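Local structure of N-acetylglucosaminidase (Paenibacillus barengoltzii, 6INX) at residues G159-I165 with S216-F220; T184-R188 with H197-L201. The protein is a family 18 glycoside hydrolase, an N-acetylglucosaminidase that hydrolyses glycosidic bonds of N-acetylglucosamine residues. One frame throughout, in Å; residues are numbered along the deposited sequence.

Contact 1 of 2, residues G159-I165 with S216-F220; sequences GADQYYI and SVNLF
The backbones of residues 159-165 and 216-220 come closest at Ala160 and Ser216, whose CA atoms lie 5.4 Å apart, and separate to 7.3 Å between the CA atoms of Ile165 and Phe220. At the tight end Ser216 OG donates to Ala160 O over 2.8 Å, in the carbonyl plane and on a lone pair; with OG anti to the serine's own backbone N (chi1 180°), the hydroxyl reaches across to the turn. Phe220 meets the opposite segment with one face and with the far part of its rim. CD1 of Ile165 sits over the centre of its ring, 3.6 Å from the centroid and 3° off the normal, a CH-pi contact. At the rim, CZ lies 3.1 Å from Gly159 O, a buried carbonyl oxygen without a hydrogen-bonding partner, and 3.7 Å from CD1 of Tyr164, whose side chain crosses at about a right angle. With a leucine in place of Phe220, Ile165 CD1 would probably lose the flat face it rests on and Gly159 O the polarised C-H rim beside it. Leu219 packs its methyls on the start of the short helix, CD2 lying 3.4 Å from OE1 of Gln162, whose NE2 is hydrogen-bonded to Asp166. This is packing in the outer layer of a TIM barrel: the turn and short helix after strand 153-159 lie against helix 213-222, which comes after the next parallel strand, 179-183.

Contact 2 of 2, residues T184-R188 with H197-L201; sequences TYDMR and HHTNL
His198 and Asp186 lie side by side and point the same way, their ring and carboxylate planes 22° apart, yet what joins them is the backbone: Asp186 N donates to His198 ND1 over 2.9 Å, almost exactly in the ring plane. With NE2 hydrogen-bonded to the carbonyl of Tyr237, the imidazole is held at both nitrogens, consistent with a proton on NE2. His198 O receives Met187 N at 2.9 Å, so one residue grips two successive amides. Alongside, Thr199 OG1 donates to Thr184 O over 2.7 Å and is also hydrogen-bonded to Lys309. Arg188 runs extended from CG to NE, passing His197 to bring NH1 2.9 Å from His197 O, nearly along the C=O axis though 28° out of the guanidinium plane; Asp207 forms a salt bridge with NE. Asn200 OD1 lies 3.0 Å from Arg188 NH1, its amide standing 78° to the guanidinium, and its ND2 is hydrogen-bonded to Tyr202 O. Met187 bends at chi3, placing CE 3.4 Å from Asn200 OD1. Tyr185 and Asp186 end the M-x-Y-D motif of family 18, just past the end of the sixth barrel strand, and probably line the catalytic cleft; Asp186 OD1 is held by Arg239 and Tyr237 at the start of the inserted antiparallel domain.

How the contacts relate
Contact 2 is nested within the chain segment that contact 1 closes, and the two centres are about 12 Å apart. They touch through packing alone: Ala160 CB lies 4.0 Å from Met187 SD and 4.2 Å from Thr184 CG2, and Ser216 OG is 4.0 Å from Thr184 CG2. Ala160 and Thr184 sit just past the C-terminal ends of the adjacent barrel strands 153-159 and 179-183, the end at which TIM barrels carry their active sites. Contact 1 lies in the outer helical layer, where Gln162 and Tyr163 also pack on the second subunit; contact 2 pairs two parts of the loop between strand 179-183 and helix 213-222, which packs on strand 237-241 of the antiparallel sheet, beside the expected substrate cleft.

Contact 1 of 2, residues G159-I165 with S216-F220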
ATOM      1  N   GLY A 159      -9.062  -9.582   5.788  1.00 10.19           N
ATOM      2  CA  GLY A 159      -7.975  -9.015   5.015  1.00 10.03           C
ATOM      3  C   GLY A 159      -6.786  -8.667   5.888  1.00 10.72           C
ATOM      4  O   GLY A 159      -6.926  -8.349   7.067  1.00 11.00           O
ATOM      5  N   ALA A 160      -5.597  -8.688   5.290  1.00 11.32           N
ATOM      6  CA  ALA A 160      -4.385  -8.685   6.099  1.00  9.79           C
ATOM      7  C   ALA A 160      -3.845  -7.298   6.428  1.00 12.07           C
ATOM      8  O   ALA A 160      -3.116  -7.155   7.413  1.00 10.58           O
ATOM      9  CB  ALA A 160      -3.277  -9.461   5.384  1.00 11.84           C
ATOM     10  N   ASP A 161      -4.182  -6.279   5.661  1.00 12.33           N
ATOM     11  CA  ASP A 161      -3.476  -5.008   5.712  1.00 11.37           C
ATOM     12  C   ASP A 161      -4.309  -3.956   6.446  1.00 12.23           C
ATOM     13  O   ASP A 161      -5.432  -4.208   6.910  1.00 10.58           O
ATOM     14  CB  ASP A 161      -3.109  -4.562   4.292  1.00 12.43           C
ATOM     15  CG  ASP A 161      -1.804  -3.770   4.224  1.00 15.15           C
ATOM     16  OD1 ASP A 161      -1.360  -3.220   5.252  1.00 14.62           O
ATOM     17  OD2 ASP A 161      -1.241  -3.687   3.111  1.00 19.96           O
ATOM     18  N   GLN A 162      -3.742  -2.748   6.505  1.00 11.72           N
ATOM     19  CA  GLN A 162      -4.321  -1.651   7.274  1.00 11.34           C
ATOM     20  C   GLN A 162      -5.765  -1.365   6.875  1.00 10.75           C
ATOM     21  O   GLN A 162      -6.589  -1.024   7.728  1.00 12.71           O
ATOM     22  CB  GLN A 162      -3.470  -0.390   7.093  1.00 11.79           C
ATOM     23  CG  GLN A 162      -3.911   0.788   7.953  1.00 14.39           C
ATOM     24  CD  GLN A 162      -3.639   0.586   9.430  1.00 18.09           C
ATOM     25  OE1 GLN A 162      -2.515   0.265   9.826  1.00 22.48           O
ATOM     26  NE2 GLN A 162      -4.657   0.779  10.252  1.00 18.94           N
ATOM     27  N   TYR A 163      -6.081  -1.457   5.581  1.00 10.08           N
ATOM     28  CA  TYR A 163      -7.447  -1.165   5.152  1.00 10.04           C
ATOM     29  C   TYR A 163      -8.465  -1.952   5.963  1.00  9.04           C
ATOM     30  O   TYR A 163      -9.556  -1.447   6.264  1.00  9.40           O
ATOM     31  CB  TYR A 163      -7.623  -1.449   3.650  1.00 11.37           C
ATOM     32  CG  TYR A 163      -7.490  -2.913   3.274  1.00  9.21           C
ATOM     33  CD1 TYR A 163      -6.272  -3.441   2.866  1.00 12.80           C
ATOM     34  CD2 TYR A 163      -8.581  -3.778   3.342  1.00 10.56           C
ATOM     35  CE1 TYR A 163      -6.147  -4.784   2.535  1.00 11.49           C
ATOM     36  CE2 TYR A 163      -8.453  -5.131   3.020  1.00 10.97           C
ATOM     37  CZ  TYR A 163      -7.231  -5.616   2.620  1.00  9.33           C
ATOM     38  OH  TYR A 163      -7.091  -6.946   2.297  1.00 13.14           O
ATOM     39  N   TYR A 164      -8.148  -3.206   6.300  1.00 10.69           N
ATOM     40  CA  TYR A 164      -9.157  -4.046   6.939  1.00  8.90           C
ATOM     41  C   TYR A 164      -9.414  -3.589   8.367  1.00 11.91           C
ATOM     42  O   TYR A 164     -10.571  -3.543   8.816  1.00 11.36           O
ATOM     43  CB  TYR A 164      -8.743  -5.519   6.902  1.00  9.25           C
ATOM     44  CG  TYR A 164      -9.886  -6.427   7.311  1.00  8.95           C
ATOM     45  CD1 TYR A 164     -10.073  -6.769   8.651  1.00  8.91           C
ATOM     46  CD2 TYR A 164     -10.794  -6.904   6.367  1.00  9.85           C
ATOM     47  CE1 TYR A 164     -11.121  -7.588   9.043  1.00 10.16           C
ATOM     48  CE2 TYR A 164     -11.853  -7.726   6.742  1.00  9.29           C
ATOM     49  CZ  TYR A 164     -12.010  -8.058   8.082  1.00  8.72           C
ATOM     50  OH  TYR A 164     -13.055  -8.867   8.472  1.00 10.78           O
ATOM     51  N   ILE A 165      -8.345  -3.233   9.083  1.00 11.42           N
ATOM     52  CA  ILE A 165      -8.471  -2.647  10.412  1.00 10.88           C
ATOM     53  C   ILE A 165      -9.305  -1.376  10.348  1.00 13.58           C
ATOM     54  O   ILE A 165     -10.172  -1.138  11.196  1.00 12.74           O
ATOM     55  CB  ILE A 165      -7.065  -2.369  10.978  1.00 12.93           C
ATOM     56  CG1 ILE A 165      -6.236  -3.658  11.037  1.00 16.30           C
ATOM     57  CG2 ILE A 165      -7.155  -1.690  12.344  1.00 13.93           C
ATOM     58  CD1 ILE A 165      -6.784  -4.689  12.001  1.00 16.77           C
ATOM     59  N   SER A 216       1.012  -8.067   9.623  1.00  9.78           N
ATOM     60  CA  SER A 216      -0.435  -8.236   9.751  1.00  9.28           C
ATOM     61  C   SER A 216      -0.813  -8.669  11.162  1.00 10.87           C
ATOM     62  O   SER A 216      -1.723  -8.097  11.768  1.00 10.74           O
ATOM     63  CB  SER A 216      -0.936  -9.231   8.694  1.00 10.22           C
ATOM     64  OG  SER A 216      -2.338  -9.420   8.801  1.00  9.55           O
ATOM     65  N   VAL A 217      -0.121  -9.683  11.692  1.00 10.55           N
ATOM     66  CA  VAL A 217      -0.351 -10.118  13.067  1.00 10.81           C
ATOM     67  C   VAL A 217      -0.203  -8.943  14.026  1.00 13.14           C
ATOM     68  O   VAL A 217      -1.059  -8.700  14.881  1.00 13.76           O
ATOM     69  CB  VAL A 217       0.595 -11.279  13.419  1.00 11.97           C
ATOM     70  CG1 VAL A 217       0.508 -11.600  14.915  1.00 13.89           C
ATOM     71  CG2 VAL A 217       0.281 -12.512  12.563  1.00 13.66           C
ATOM     72  N   ASN A 218       0.870  -8.171  13.865  1.00 13.57           N
ATOM     73  CA  ASN A 218       1.068  -7.009  14.720  1.00 13.10           C
ATOM     74  C   ASN A 218      -0.094  -6.018  14.612  1.00 14.27           C
ATOM     75  O   ASN A 218      -0.551  -5.484  15.629  1.00 14.49           O
ATOM     76  CB  ASN A 218       2.412  -6.365  14.390  1.00 17.98           C
ATOM     77  CG  ASN A 218       3.581  -7.162  14.939  1.00 24.06           C
ATOM     78  OD1 ASN A 218       3.407  -8.025  15.800  1.00 30.81           O
ATOM     79  ND2 ASN A 218       4.779  -6.882  14.438  1.00 32.70           N
ATOM     80  N   LEU A 219      -0.595  -5.764  13.394  1.00 12.95           N
ATOM     81  CA  LEU A 219      -1.740  -4.866  13.233  1.00 12.66           C
ATOM     82  C   LEU A 219      -2.958  -5.374  13.997  1.00 12.53           C
ATOM     83  O   LEU A 219      -3.641  -4.608  14.690  1.00 13.81           O
ATOM     84  CB  LEU A 219      -2.100  -4.739  11.753  1.00 14.00           C
ATOM     85  CG  LEU A 219      -1.214  -3.914  10.830  1.00 15.24           C
ATOM     86  CD1 LEU A 219      -1.770  -3.971   9.407  1.00 17.35           C
ATOM     87  CD2 LEU A 219      -1.126  -2.481  11.321  1.00 21.56           C
ATOM     88  N   PHE A 220      -3.259  -6.664  13.864  1.00 12.30           N
ATOM     89  CA  PHE A 220      -4.457  -7.202  14.496  1.00 10.24           C
ATOM     90  C   PHE A 220      -4.305  -7.299  16.011  1.00 10.81           C
ATOM     91  O   PHE A 220      -5.273  -7.084  16.743  1.00 15.47           O
ATOM     92  CB  PHE A 220      -4.819  -8.548  13.861  1.00 12.66           C
ATOM     93  CG  PHE A 220      -5.583  -8.402  12.570  1.00 10.57           C
ATOM     94  CD1 PHE A 220      -6.964  -8.500  12.566  1.00 11.21           C
ATOM     95  CD2 PHE A 220      -4.933  -8.116  11.378  1.00 11.39           C
ATOM     96  CE1 PHE A 220      -7.685  -8.333  11.383  1.00 12.48           C
ATOM     97  CE2 PHE A 220      -5.651  -7.953  10.190  1.00 11.25           C
ATOM     98  CZ  PHE A 220      -7.028  -8.066  10.198  1.00 11.53           C
TER

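Contact 2 of 2, residues T184-R188 with H197-L201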
ATOM      1  N   THR A 184      -3.314 -13.967   4.998  1.00  9.10           N
ATOM      2  CA  THR A 184      -1.950 -13.509   4.706  1.00  9.68           C
ATOM      3  C   THR A 184      -1.440 -14.138   3.402  1.00  9.71           C
ATOM      4  O   THR A 184      -0.402 -14.802   3.334  1.00 11.29           O
ATOM      5  CB  THR A 184      -1.013 -13.728   5.892  1.00 10.35           C
ATOM      6  OG1 THR A 184      -1.011 -15.111   6.276  1.00 10.58           O
ATOM      7  CG2 THR A 184      -1.432 -12.872   7.081  1.00 11.44           C
ATOM      8  N   TYR A 185      -2.221 -13.902   2.351  1.00  9.76           N
ATOM      9  CA  TYR A 185      -1.913 -14.286   0.984  1.00 10.10           C
ATOM     10  C   TYR A 185      -2.639 -13.298   0.085  1.00  9.22           C
ATOM     11  O   TYR A 185      -3.505 -12.543   0.539  1.00 10.53           O
ATOM     12  CB  TYR A 185      -2.257 -15.758   0.676  1.00  9.82           C
ATOM     13  CG  TYR A 185      -3.589 -16.279   1.167  1.00 10.40           C
ATOM     14  CD1 TYR A 185      -4.777 -15.875   0.585  1.00 12.19           C
ATOM     15  CD2 TYR A 185      -3.653 -17.200   2.210  1.00 12.23           C
ATOM     16  CE1 TYR A 185      -5.998 -16.371   1.025  1.00 11.36           C
ATOM     17  CE2 TYR A 185      -4.874 -17.713   2.649  1.00 13.25           C
ATOM     18  CZ  TYR A 185      -6.035 -17.281   2.057  1.00 13.01           C
ATOM     19  OH  TYR A 185      -7.258 -17.767   2.476  1.00 14.59           O
ATOM     20  N   ASP A 186      -2.278 -13.294  -1.200  1.00  9.24           N
ATOM     21  CA  ASP A 186      -2.693 -12.218  -2.119  1.00 10.01           C
ATOM     22  C   ASP A 186      -2.355 -10.842  -1.546  1.00 10.97           C
ATOM     23  O   ASP A 186      -3.023  -9.852  -1.856  1.00 10.80           O
ATOM     24  CB  ASP A 186      -4.189 -12.257  -2.474  1.00 10.56           C
ATOM     25  CG  ASP A 186      -4.628 -13.569  -3.059  1.00 13.44           C
ATOM     26  OD1 ASP A 186      -3.818 -14.240  -3.723  1.00 12.23           O
ATOM     27  OD2 ASP A 186      -5.815 -13.921  -2.850  1.00 16.48           O
ATOM     28  N   MET A 187      -1.331 -10.767  -0.687  1.00  9.67           N
ATOM     29  CA  MET A 187      -1.019  -9.491  -0.042  1.00 11.39           C
ATOM     30  C   MET A 187      -0.434  -8.500  -1.028  1.00 11.73           C
ATOM     31  O   MET A 187      -0.515  -7.283  -0.801  1.00 12.22           O
ATOM     32  CB  MET A 187      -0.071  -9.689   1.141  1.00 12.52           C
ATOM     33  CG  MET A 187      -0.762 -10.367   2.336  1.00 10.05           C
ATOM     34  SD  MET A 187       0.227 -10.482   3.836  1.00 11.51           S
ATOM     35  CE  MET A 187       1.428 -11.725   3.331  1.00 12.58           C
ATOM     36  N   ARG A 188       0.165  -9.017  -2.094  1.00 10.72           N
ATOM     37  CA  ARG A 188       0.532  -8.291  -3.297  1.00  9.79           C
ATOM     38  C   ARG A 188      -0.030  -9.109  -4.443  1.00 10.97           C
ATOM     39  O   ARG A 188       0.204 -10.318  -4.512  1.00 11.29           O
ATOM     40  CB  ARG A 188       2.051  -8.210  -3.422  1.00 10.32           C
ATOM     41  CG  ARG A 188       2.674  -7.449  -2.264  1.00  9.92           C
ATOM     42  CD  ARG A 188       4.191  -7.652  -2.182  1.00 11.58           C
ATOM     43  NE  ARG A 188       4.707  -6.897  -1.047  1.00 10.71           N
ATOM     44  CZ  ARG A 188       4.571  -7.243   0.234  1.00  9.81           C
ATOM     45  NH1 ARG A 188       3.929  -8.358   0.572  1.00  9.18           N
ATOM     46  NH2 ARG A 188       5.045  -6.453   1.191  1.00 11.03           N
ATOM     47  N   HIS A 197       6.387 -10.460  -2.769  1.00  9.74           N
ATOM     48  CA  HIS A 197       5.919 -11.723  -2.213  1.00  9.42           C
ATOM     49  C   HIS A 197       4.453 -11.605  -1.824  1.00 10.84           C
ATOM     50  O   HIS A 197       4.078 -10.688  -1.091  1.00 10.72           O
ATOM     51  CB  HIS A 197       6.731 -12.028  -0.961  1.00  8.80           C
ATOM     52  CG  HIS A 197       8.205 -12.118  -1.205  1.00 10.79           C
ATOM     53  ND1 HIS A 197       8.753 -13.005  -2.106  1.00 13.04           N
ATOM     54  CD2 HIS A 197       9.242 -11.426  -0.676  1.00 12.65           C
ATOM     55  CE1 HIS A 197      10.068 -12.860  -2.117  1.00 10.18           C
ATOM     56  NE2 HIS A 197      10.390 -11.910  -1.255  1.00 12.45           N
ATOM     57  N   HIS A 198       3.631 -12.565  -2.252  1.00  9.45           N
ATOM     58  CA  HIS A 198       2.204 -12.464  -1.961  1.00  9.74           C
ATOM     59  C   HIS A 198       1.820 -13.055  -0.614  1.00 10.85           C
ATOM     60  O   HIS A 198       0.741 -12.744  -0.099  1.00  9.97           O
ATOM     61  CB  HIS A 198       1.357 -12.988  -3.141  1.00 10.19           C
ATOM     62  CG  HIS A 198       0.987 -14.441  -3.067  1.00  8.75           C
ATOM     63  ND1 HIS A 198      -0.225 -14.875  -2.578  1.00  9.70           N
ATOM     64  CD2 HIS A 198       1.619 -15.546  -3.533  1.00 10.02           C
ATOM     65  CE1 HIS A 198      -0.304 -16.188  -2.692  1.00  8.59           C
ATOM     66  NE2 HIS A 198       0.804 -16.622  -3.267  1.00 11.58           N
ATOM     67  N   THR A 199       2.686 -13.876  -0.027  1.00 10.29           N
ATOM     68  CA  THR A 199       2.344 -14.599   1.188  1.00 10.68           C
ATOM     69  C   THR A 199       3.563 -14.681   2.113  1.00  9.85           C
ATOM     70  O   THR A 199       3.820 -15.698   2.762  1.00 11.74           O
ATOM     71  CB  THR A 199       1.669 -15.930   0.838  1.00 11.03           C
ATOM     72  OG1 THR A 199       1.128 -16.547   2.012  1.00 11.38           O
ATOM     73  CG2 THR A 199       2.608 -16.887   0.093  1.00 10.44           C
ATOM     74  N   ASN A 200       4.291 -13.569   2.215  1.00  9.93           N
ATOM     75  CA  ASN A 200       5.573 -13.539   2.912  1.00  9.34           C
ATOM     76  C   ASN A 200       5.427 -13.457   4.428  1.00 11.24           C
ATOM     77  O   ASN A 200       4.661 -12.649   4.958  1.00 11.18           O
ATOM     78  CB  ASN A 200       6.412 -12.345   2.442  1.00  9.90           C
ATOM     79  CG  ASN A 200       5.667 -11.002   2.530  1.00 12.26           C
ATOM     80  OD1 ASN A 200       4.498 -10.880   2.119  1.00 12.25           O
ATOM     81  ND2 ASN A 200       6.359  -9.973   3.043  1.00 11.67           N
ATOM     82  N   LEU A 201       6.222 -14.275   5.122  1.00 10.95           N
ATOM     83  CA  LEU A 201       6.258 -14.229   6.576  1.00  9.99           C
ATOM     84  C   LEU A 201       6.711 -12.862   7.090  1.00 10.46           C
ATOM     85  O   LEU A 201       6.073 -12.282   7.974  1.00 11.99           O
ATOM     86  CB  LEU A 201       7.161 -15.349   7.103  1.00 11.05           C
ATOM     87  CG  LEU A 201       7.250 -15.411   8.624  1.00 10.32           C
ATOM     88  CD1 LEU A 201       5.861 -15.556   9.231  1.00 15.07           C
ATOM     89  CD2 LEU A 201       8.143 -16.573   9.052  1.00 14.07           C
TER